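PDB 6TO1: minor fimbrium subunit Mfa5 from Porphyromonas gingivalis ATCC 33277, which serves as an accessory subunit of the minor fimbriae, surface pili that mediate biofilm formation and adhesion to host cells and other oral bacteria. Local coordinates for residues D133-S136 / S137-G140; D367-L370 / A371-L375; P340-A343 / A344-E347. One frame throughout, in Å; residues are numbered along the deposited sequence.

Overall arrangement
From the N terminus, interaction 1 comes first: residues 133-140 lead from the end of strand 126-133, in the mixed sheet of the von Willebrand factor type A domain, toward helix 143-160. Interaction 3 follows in the first turns of helix 340-353, and interaction 2 at the start of helix 369-378, which runs between strands 357-362 and 385-387 of the same sheet. Each is local and closes no more than a turn, so the three lie in series and neither nest nor cross. Interactions 2 and 3 touch where Ser374 packs on Cys341 and Ile345, their centres about 13 Å apart. Interaction 1 stands apart, its centre about 16 Å from that of interaction 2.

Interaction 1: D133-S136 / S137-G140; sequences DQSS and SMGG. With MG (magnesium ion), chain B; PO4 (phosphate ion), chain C.
Ser137 and Ser135 share a magnesium ion, and the Ser137 OG bond to the metal is 2.1 Å long. The two hydroxyl oxygens are neighbouring ligands, not bonded to each other. With chi1 at 64°, Ser137 OG lies between its backbone N and carbonyl carbon, facing the metal, while Ser137 N donates to phosphate O4 at 2.9 Å. That same O4 binds the magnesium. Ser136 OG holds phosphate O1 at 2.7 Å, and Ser137 OG is also hydrogen-bonded to Asp235.

Met138 N closes the turn on Ser135 O at 2.9 Å. Its bent side chain passes across Asp133, with Met138 CG 3.6 Å from Asp133 OD1. This oxygen takes two donors: Ser135 N, making an Asx turn, and Ser135 OG at 2.6 Å on the syn lone pair. Gly139 N then donates a hydrogen bond to Ser136 O at 2.8 Å.

The DxSxS sequence is that of a metal-ion-dependent adhesion site. Thr207 and two waters complete six ligands; Asp133, joined to the metal through water 1, is a second-shell residue that orients Ser135 OG. The phosphate, probably from the crystallisation liquor, occupies a coordination position that an acidic ligand could plausibly take.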
loop_
_atom_site.group_PDB
_atom_site.type_symbol
_atom_site.label_atom_id
_atom_site.label_comp_id
_atom_site.label_asym_id
_atom_site.label_seq_id
_atom_site.Cartn_x
_atom_site.Cartn_y
_atom_site.Cartn_z
ATOM N N ASP A 133 20.595 31.624 -0.751
ATOM C CA ASP A 133 21.381 32.809 -1.104
ATOM C C ASP A 133 21.448 33.756 0.089
ATOM O O ASP A 133 20.414 34.277 0.509
ATOM C CB ASP A 133 20.645 33.418 -2.291
ATOM C CG ASP A 133 21.294 34.638 -2.889
ATOM O OD1 ASP A 133 22.217 35.252 -2.312
ATOM O OD2 ASP A 133 20.819 34.998 -3.985
ATOM N N GLN A 134 22.638 33.936 0.677
ATOM C CA GLN A 134 22.859 34.971 1.694
ATOM C C GLN A 134 23.814 36.051 1.183
ATOM O O GLN A 134 24.618 36.607 1.944
ATOM C CB GLN A 134 23.365 34.366 3.019
ATOM C CG GLN A 134 24.706 33.689 2.996
ATOM C CD GLN A 134 25.260 33.401 4.414
ATOM O OE1 GLN A 134 24.512 33.257 5.378
ATOM N NE2 GLN A 134 26.572 33.327 4.524
ATOM N N SER A 135 23.751 36.346 -0.114
ATOM C CA SER A 135 24.619 37.355 -0.712
ATOM C C SER A 135 24.167 38.750 -0.299
ATOM O O SER A 135 23.067 38.947 0.197
ATOM C CB SER A 135 24.616 37.232 -2.241
ATOM O OG SER A 135 23.341 37.575 -2.754
ATOM N N SER A 136 25.030 39.740 -0.543
ATOM C CA SER A 136 24.751 41.102 -0.072
ATOM C C SER A 136 23.518 41.708 -0.736
ATOM O O SER A 136 22.825 42.534 -0.119
ATOM C CB SER A 136 26.013 41.972 -0.274
ATOM O OG SER A 136 26.062 42.534 -1.565
ATOM N N SER A 137 23.161 41.267 -1.950
ATOM C CA SER A 137 21.941 41.767 -2.568
ATOM C C SER A 137 20.690 41.356 -1.810
ATOM O O SER A 137 19.617 41.941 -2.050
ATOM C CB SER A 137 21.855 41.272 -4.021
ATOM O OG SER A 137 21.754 39.847 -4.026
ATOM N N MET A 138 20.790 40.345 -0.938
ATOM C CA MET A 138 19.695 39.927 -0.065
ATOM C C MET A 138 19.655 40.730 1.238
ATOM O O MET A 138 18.725 40.541 2.042
ATOM C CB MET A 138 19.803 38.426 0.290
ATOM C CG MET A 138 19.809 37.455 -0.903
ATOM S SD MET A 138 18.188 37.099 -1.590
ATOM C CE MET A 138 17.422 36.112 -0.309
ATOM N N GLY A 139 20.605 41.643 1.425
ATOM C CA GLY A 139 20.700 42.450 2.630
ATOM C C GLY A 139 20.703 43.952 2.380
ATOM O O GLY A 139 20.331 44.401 1.298
ATOM N N GLY A 140 21.119 44.729 3.383
ATOM C CA GLY A 140 21.098 46.183 3.273
ATOM C C GLY A 140 19.718 46.714 2.996
ATOM O O GLY A 140 18.741 46.382 3.681
HETATM MG MG MG B . 23.280 38.525 -4.605
HETATM P P PO4 C . 25.980 40.332 -4.436
HETATM O O1 PO4 C . 26.845 40.582 -3.187
HETATM O O2 PO4 C . 26.699 39.361 -5.363
HETATM O O3 PO4 C . 25.847 41.662 -5.152
HETATM O O4 PO4 C . 24.617 39.884 -4.065
HETATM O O HOH W 1 21.755 37.279 -5.104
HETATM O O HOH W 2 23.066 39.282 -6.555
#

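Interaction 2: D367-L370 / A371-L375; sequences DFAL and ANNSL. With PO4 (phosphate ion), chain D.
Phe368 and Ala371 make the apolar part of this contact, with Phe368 CD2 3.8 Å from Ala371 CB. The ring carbon CG is anti to the backbone N (chi1 -179°), which swings the ring out beside the first helical turn, and Ala371 N lies over one face, offset toward the rim. Leu370 reaches Val266 and Tyr277, on helices 262-272 and 274-277.

The backbone bonds begin with Asn372 N to Phe368 O and continue with Asn373 N to Ala369 O. Ser374 grips Leu370 O twice, by its N at 2.9 Å and by its OG at 2.8 Å, from opposite faces of the carbonyl plane. With OG beside the backbone N (chi1 -72°), the hydroxyl folds back on the preceding turn, a common way for a buried helical serine to be satisfied, and Leu370 CD1 packs beside it.

Phe368 is the N-cap of helix 369-378, the crossover of a beta-alpha-beta unit between strands 357-362 and 385-387. Asn372 and Leu375 pack on the latter strand, and Asn373 ND2 is hydrogen-bonded to Asn260 O.

Two waters link the approach to the helix with Asn372. Water 3 accepts from Asp367 N and from Asn372 ND2; water 4 accepts from Phe368 N and lies 2.9 Å from Asn372 OD1.

A phosphate, probably from the crystallisation liquor, sits beside the first turn. Asp367 OD1 comes within 2.5 Å of its O4, and Asn373 OD1 within 2.6 Å of its O2. Asn372 ND2 reaches phosphate O1 at 3.4 Å in a weak hydrogen bond, and Lys376 provides a further hydrogen bond to the ion.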
loop_
_atom_site.group_PDB
_atom_site.type_symbol
_atom_site.label_atom_id
_atom_site.label_comp_id
_atom_site.label_asym_id
_atom_site.label_seq_id
_atom_site.Cartn_x
_atom_site.Cartn_y
_atom_site.Cartn_z
ATOM N N ASP A 367 9.943 42.089 -10.166
ATOM C CA ASP A 367 9.920 41.553 -11.532
ATOM C C ASP A 367 11.104 42.036 -12.374
ATOM O O ASP A 367 10.977 42.770 -13.351
ATOM C CB ASP A 367 8.610 41.864 -12.242
ATOM C CG ASP A 367 8.454 41.054 -13.536
ATOM O OD1 ASP A 367 9.105 39.987 -13.671
ATOM O OD2 ASP A 367 7.691 41.513 -14.411
ATOM N N PHE A 368 12.270 41.552 -11.973
ATOM C CA PHE A 368 13.524 41.703 -12.714
ATOM C C PHE A 368 13.625 40.467 -13.592
ATOM O O PHE A 368 13.886 39.367 -13.092
ATOM C CB PHE A 368 14.667 41.849 -11.712
ATOM C CG PHE A 368 16.028 42.043 -12.301
ATOM C CD1 PHE A 368 16.239 42.633 -13.542
ATOM C CD2 PHE A 368 17.130 41.653 -11.564
ATOM C CE1 PHE A 368 17.541 42.780 -14.024
ATOM C CE2 PHE A 368 18.392 41.826 -12.029
ATOM C CZ PHE A 368 18.603 42.374 -13.263
ATOM N N ALA A 369 13.397 40.635 -14.904
ATOM C CA ALA A 369 13.241 39.474 -15.778
ATOM C C ALA A 369 14.494 38.589 -15.816
ATOM O O ALA A 369 14.383 37.354 -15.820
ATOM C CB ALA A 369 12.871 39.918 -17.191
ATOM N N LEU A 370 15.693 39.184 -15.869
ATOM C CA LEU A 370 16.897 38.350 -15.915
ATOM C C LEU A 370 16.927 37.391 -14.730
ATOM O O LEU A 370 17.243 36.195 -14.867
ATOM C CB LEU A 370 18.162 39.219 -15.892
ATOM C CG LEU A 370 19.509 38.537 -15.686
ATOM C CD1 LEU A 370 19.748 37.494 -16.761
ATOM C CD2 LEU A 370 20.609 39.535 -15.660
ATOM N N ALA A 371 16.615 37.905 -13.548
ATOM C CA ALA A 371 16.678 37.085 -12.343
ATOM C C ALA A 371 15.608 36.013 -12.351
ATOM O O ALA A 371 15.895 34.840 -12.096
ATOM C CB ALA A 371 16.517 37.961 -11.103
ATOM N N ASN A 372 14.348 36.408 -12.580
ATOM C CA ASN A 372 13.276 35.428 -12.527
ATOM C C ASN A 372 13.418 34.393 -13.639
ATOM O O ASN A 372 13.185 33.193 -13.418
ATOM C CB ASN A 372 11.924 36.133 -12.614
ATOM C CG ASN A 372 11.596 36.915 -11.357
ATOM O OD1 ASN A 372 12.355 36.911 -10.402
ATOM N ND2 ASN A 372 10.453 37.598 -11.365
ATOM N N ASN A 373 13.764 34.843 -14.850
ATOM C CA ASN A 373 13.882 33.924 -15.972
ATOM C C ASN A 373 15.079 33.007 -15.813
ATOM O O ASN A 373 15.016 31.838 -16.211
ATOM C CB ASN A 373 13.948 34.714 -17.279
ATOM C CG ASN A 373 12.620 35.378 -17.603
ATOM O OD1 ASN A 373 11.659 35.241 -16.844
ATOM N ND2 ASN A 373 12.559 36.085 -18.719
ATOM N N SER A 374 16.181 33.504 -15.229
ATOM C CA SER A 374 17.290 32.612 -14.892
ATOM C C SER A 374 16.838 31.529 -13.919
ATOM O O SER A 374 17.146 30.347 -14.105
ATOM C CB SER A 374 18.456 33.407 -14.314
ATOM O OG SER A 374 19.081 34.151 -15.323
ATOM N N LEU A 375 16.091 31.911 -12.876
ATOM C CA LEU A 375 15.590 30.917 -11.929
ATOM C C LEU A 375 14.568 29.977 -12.567
ATOM O O LEU A 375 14.504 28.806 -12.203
ATOM C CB LEU A 375 15.000 31.615 -10.696
ATOM C CG LEU A 375 16.061 32.319 -9.813
ATOM C CD1 LEU A 375 15.327 33.126 -8.748
ATOM C CD2 LEU A 375 16.986 31.327 -9.167
HETATM P P PO4 D . 8.962 37.222 -15.192
HETATM O O1 PO4 D . 8.486 36.514 -13.942
HETATM O O2 PO4 D . 9.305 36.218 -16.271
HETATM O O3 PO4 D . 7.871 38.100 -15.761
HETATM O O4 PO4 D . 10.180 38.060 -14.888
HETATM O O HOH W 3 9.383 39.346 -9.200
HETATM O O HOH W 4 12.642 39.711 -9.868
#

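Interaction 3: P340-A343 / A344-E347; sequences PCNA and AINE
The carboxamide of Asn342 meets Ile345 at its oxygen end, where Asn342 OD1 lies 3.7 Å from Ile345 CD1. Both ends of this amide are held from outside the helix: OD1 accepts from Arg300 and ND2 donates to Gly298 O, which fixes its rotation. The amide of Asn346 is similarly engaged, with OD1 accepting from Leu302 N. The carboxylate of Glu347 is gripped through OE1 by Tyr309 and Gln210, and through OE2 by a salt bridge to Arg217 of helix 209-220.

CG1 lies beside the Ile345 backbone N (chi1 -61°), which turns this branch back over the preceding turn and brings CG1 3.3 Å from Cys341 O. Ala344 CB lies near Pro340 O and Cys341 O.

Four consecutive bonds of helix 340-353 join the halves: Ala344 N to Pro340 O at 2.9 Å, Ile345 N to Cys341 O at 3.1 Å, Asn346 N to Asn342 O and Glu347 N to Ala343 O.

With these four carbonyls and N-H groups paired within the helix, the buried amides and carboxylate tie it to strand 296-298, to neighbouring loops and to helix 209-220. The arginine partner would probably favour an ionised Glu347.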
loop_
_atom_site.group_PDB
_atom_site.type_symbol
_atom_site.label_atom_id
_atom_site.label_comp_id
_atom_site.label_asym_id
_atom_site.label_seq_id
_atom_site.Cartn_x
_atom_site.Cartn_y
_atom_site.Cartn_z
ATOM N N PRO A 340 27.413 34.372 -14.859
ATOM C CA PRO A 340 27.102 33.436 -13.761
ATOM C C PRO A 340 25.686 32.910 -13.727
ATOM O O PRO A 340 25.494 31.758 -13.302
ATOM C CB PRO A 340 27.452 34.258 -12.504
ATOM C CG PRO A 340 28.662 35.011 -12.939
ATOM C CD PRO A 340 28.335 35.440 -14.391
ATOM N N CYS A 341 24.677 33.671 -14.171
ATOM C CA CYS A 341 23.338 33.117 -14.194
ATOM C C CYS A 341 23.275 31.883 -15.097
ATOM O O CYS A 341 22.627 30.889 -14.759
ATOM C CB CYS A 341 22.318 34.146 -14.675
ATOM S SG CYS A 341 21.852 35.465 -13.554
ATOM N N ASN A 342 23.930 31.943 -16.258
ATOM C CA ASN A 342 23.983 30.793 -17.155
ATOM C C ASN A 342 24.829 29.669 -16.565
ATOM O O ASN A 342 24.499 28.505 -16.729
ATOM C CB ASN A 342 24.550 31.212 -18.523
ATOM C CG ASN A 342 23.463 31.340 -19.600
ATOM O OD1 ASN A 342 22.265 31.296 -19.305
ATOM N ND2 ASN A 342 23.890 31.503 -20.827
ATOM N N ALA A 343 25.925 29.986 -15.865
ATOM C CA ALA A 343 26.693 28.921 -15.224
ATOM C C ALA A 343 25.855 28.169 -14.185
ATOM O O ALA A 343 26.001 26.952 -14.020
ATOM C CB ALA A 343 27.949 29.481 -14.570
ATOM N N ALA A 344 24.996 28.882 -13.468
ATOM C CA ALA A 344 24.128 28.230 -12.490
ATOM C C ALA A 344 23.072 27.366 -13.160
ATOM O O ALA A 344 22.752 26.282 -12.664
ATOM C CB ALA A 344 23.478 29.281 -11.603
ATOM N N ILE A 345 22.477 27.841 -14.259
ATOM C CA ILE A 345 21.577 26.979 -15.024
ATOM C C ILE A 345 22.325 25.717 -15.468
ATOM O O ILE A 345 21.793 24.602 -15.411
ATOM C CB ILE A 345 20.976 27.732 -16.223
ATOM C CG1 ILE A 345 20.162 28.950 -15.763
ATOM C CG2 ILE A 345 20.169 26.749 -17.046
ATOM C CD1 ILE A 345 19.868 29.948 -16.860
ATOM N N ASN A 346 23.585 25.888 -15.907
ATOM C CA ASN A 346 24.431 24.783 -16.359
ATOM C C ASN A 346 24.638 23.771 -15.246
ATOM O O ASN A 346 24.531 22.550 -15.459
ATOM C CB ASN A 346 25.770 25.386 -16.832
ATOM C CG ASN A 346 26.486 24.572 -17.890
ATOM O OD1 ASN A 346 27.251 25.136 -18.686
ATOM N ND2 ASN A 346 26.322 23.273 -17.866
ATOM N N GLU A 347 24.932 24.262 -14.039
ATOM C CA GLU A 347 25.160 23.400 -12.894
ATOM C C GLU A 347 23.886 22.661 -12.505
ATOM O O GLU A 347 23.924 21.470 -12.172
ATOM C CB GLU A 347 25.661 24.243 -11.735
ATOM C CG GLU A 347 26.149 23.443 -10.560
ATOM C CD GLU A 347 27.449 22.720 -10.849
ATOM O OE1 GLU A 347 28.228 23.212 -11.694
ATOM O OE2 GLU A 347 27.697 21.669 -10.231
#